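NalP translocator (Neisseria meningitidis, PDB 1UYN) forms the membrane-embedded translocator domain of a serine-protease autotransporter, a hydrophilic outer-membrane pore through which the passenger domain reaches the bacterial cell surface. Local coordinates at residues Asp23-Gly26 / Arg27-Lys30. Residues are numbered along the deposited sequence; the frame is centred on the assembly and turned at random.
Sequences DMQG and RRLK
Asp23 and Arg27, one helical turn apart, form an intrahelical salt bridge in which both terminal nitrogens of the guanidinium converge on a single carboxylate oxygen. Arg27 NH2 lies 3.1 Å from Asp23 OD2 and Arg27 NH1 3.2 Å from the same Asp23 OD2. That oxygen sits almost in the guanidinium plane, yet both nitrogens approach it from one face of the carboxylate, the two planes being 67° apart. With CG beside the backbone N and a bend at chi3 (-80°), the arginine chain returns toward Asp23, whose backbone O lies over one guanidinium face, offset toward the rim.

Arg28 reaches the preceding turn with a straight chain: CG lies beside its backbone N, and the chain runs extended to NE. Arg28 NH1 donates to Gln25 OE1 at 3.0 Å in a bent bond (143°), the amide standing steeply across the guanidinium, while Met24 CB rests against one guanidinium face, 3.4 Å from Arg28 NH1. Along the backbone, i+4 to i hydrogen bonds run from Arg28 N to Met24 O, Leu29 N to Gln25 O and Lys30 N to Gly26 O.

The barrel wall supplies the second shell. Tyr295 OH bonds both Asp23 OD2 and Arg27 NH1, tying it to the salt bridge, whose members are held further by Arg266 at Asp23 OD1 and Asp52 at Arg27 NE. Thr69, Ser108 and Glu233 engage Arg28, Gln25 and Lys30. A helix threaded through a 12-stranded antiparallel barrel is the hallmark of the autotransporter translocator; here polar and charged pairs join the helix at the start of this domain to the inner wall.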
loop_
_atom_site.group_PDB
_atom_site.type_symbol
_atom_site.label_atom_id
_atom_site.label_comp_id
_atom_site.label_asym_id
_atom_site.label_seq_id
_atom_site.Cartn_x
_atom_site.Cartn_y
_atom_site.Cartn_z
ATOM N N ASP A 23 1.382 -6.209 -1.452
ATOM C CA ASP A 23 0.504 -6.045 -0.301
ATOM C C ASP A 23 0.824 -4.698 0.321
ATOM O O ASP A 23 -0.070 -3.927 0.635
ATOM C CB ASP A 23 0.772 -7.174 0.658
ATOM C CG ASP A 23 -0.153 -7.180 1.825
ATOM O OD1 ASP A 23 -1.322 -7.547 1.648
ATOM O OD2 ASP A 23 0.214 -6.903 2.969
ATOM N N MET A 24 2.110 -4.393 0.444
ATOM C CA MET A 24 2.536 -3.085 0.913
ATOM C C MET A 24 2.088 -1.984 0.012
ATOM O O MET A 24 1.688 -0.937 0.499
ATOM C CB MET A 24 4.053 -3.013 1.093
ATOM C CG MET A 24 4.468 -3.226 2.553
ATOM S SD MET A 24 6.161 -3.697 2.759
ATOM C CE MET A 24 5.990 -4.870 4.047
ATOM N N GLN A 25 2.179 -2.215 -1.289
ATOM C CA GLN A 25 1.762 -1.278 -2.325
ATOM C C GLN A 25 0.287 -0.920 -2.240
ATOM O O GLN A 25 -0.077 0.194 -2.556
ATOM C CB GLN A 25 2.033 -1.838 -3.712
ATOM C CG GLN A 25 2.048 -0.801 -4.793
ATOM C CD GLN A 25 3.385 -0.070 -4.923
ATOM O OE1 GLN A 25 4.105 0.092 -3.938
ATOM N NE2 GLN A 25 3.694 0.425 -6.140
ATOM N N GLY A 26 -0.573 -1.828 -1.807
ATOM C CA GLY A 26 -1.975 -1.494 -1.677
ATOM C C GLY A 26 -2.198 -0.452 -0.591
ATOM O O GLY A 26 -3.136 0.367 -0.657
ATOM N N ARG A 27 -1.396 -0.505 0.459
ATOM C CA ARG A 27 -1.553 0.478 1.509
ATOM C C ARG A 27 -0.948 1.803 1.056
ATOM O O ARG A 27 -1.500 2.869 1.380
ATOM C CB ARG A 27 -0.934 0.016 2.814
ATOM C CG ARG A 27 -1.649 -1.190 3.436
ATOM C CD ARG A 27 -1.063 -1.547 4.763
ATOM N NE ARG A 27 0.150 -2.302 4.549
ATOM C CZ ARG A 27 0.148 -3.584 4.251
ATOM N NH1 ARG A 27 -1.010 -4.244 4.144
ATOM N NH2 ARG A 27 1.295 -4.221 4.064
ATOM N N ARG A 28 0.146 1.753 0.292
ATOM C CA ARG A 28 0.726 2.993 -0.217
ATOM C C ARG A 28 -0.304 3.749 -1.022
ATOM O O ARG A 28 -0.400 4.967 -0.913
ATOM C CB ARG A 28 1.974 2.747 -1.080
ATOM C CG ARG A 28 3.097 2.189 -0.274
ATOM C CD ARG A 28 4.322 1.847 -1.060
ATOM N NE ARG A 28 5.329 1.159 -0.227
ATOM C CZ ARG A 28 5.723 -0.104 -0.397
ATOM N NH1 ARG A 28 5.192 -0.887 -1.352
ATOM N NH2 ARG A 28 6.638 -0.608 0.412
ATOM N N LEU A 29 -1.065 3.027 -1.833
ATOM C CA LEU A 29 -2.122 3.637 -2.626
ATOM C C LEU A 29 -3.259 4.197 -1.722
ATOM O O LEU A 29 -3.832 5.263 -2.002
ATOM C CB LEU A 29 -2.678 2.615 -3.611
ATOM C CG LEU A 29 -3.605 3.244 -4.664
ATOM C CD1 LEU A 29 -2.815 4.072 -5.695
ATOM C CD2 LEU A 29 -4.460 2.227 -5.324
ATOM N N LYS A 30 -3.582 3.472 -0.650
ATOM C CA LYS A 30 -4.606 3.914 0.297
ATOM C C LYS A 30 -4.239 5.298 0.797
ATOM O O LYS A 30 -5.076 6.172 0.885
ATOM C CB LYS A 30 -4.707 2.957 1.498
ATOM C CG LYS A 30 -6.034 2.171 1.661
ATOM C CD LYS A 30 -5.790 0.703 2.307
ATOM C CE LYS A 30 -6.072 -0.472 1.315
ATOM N NZ LYS A 30 -5.095 -1.666 1.412
#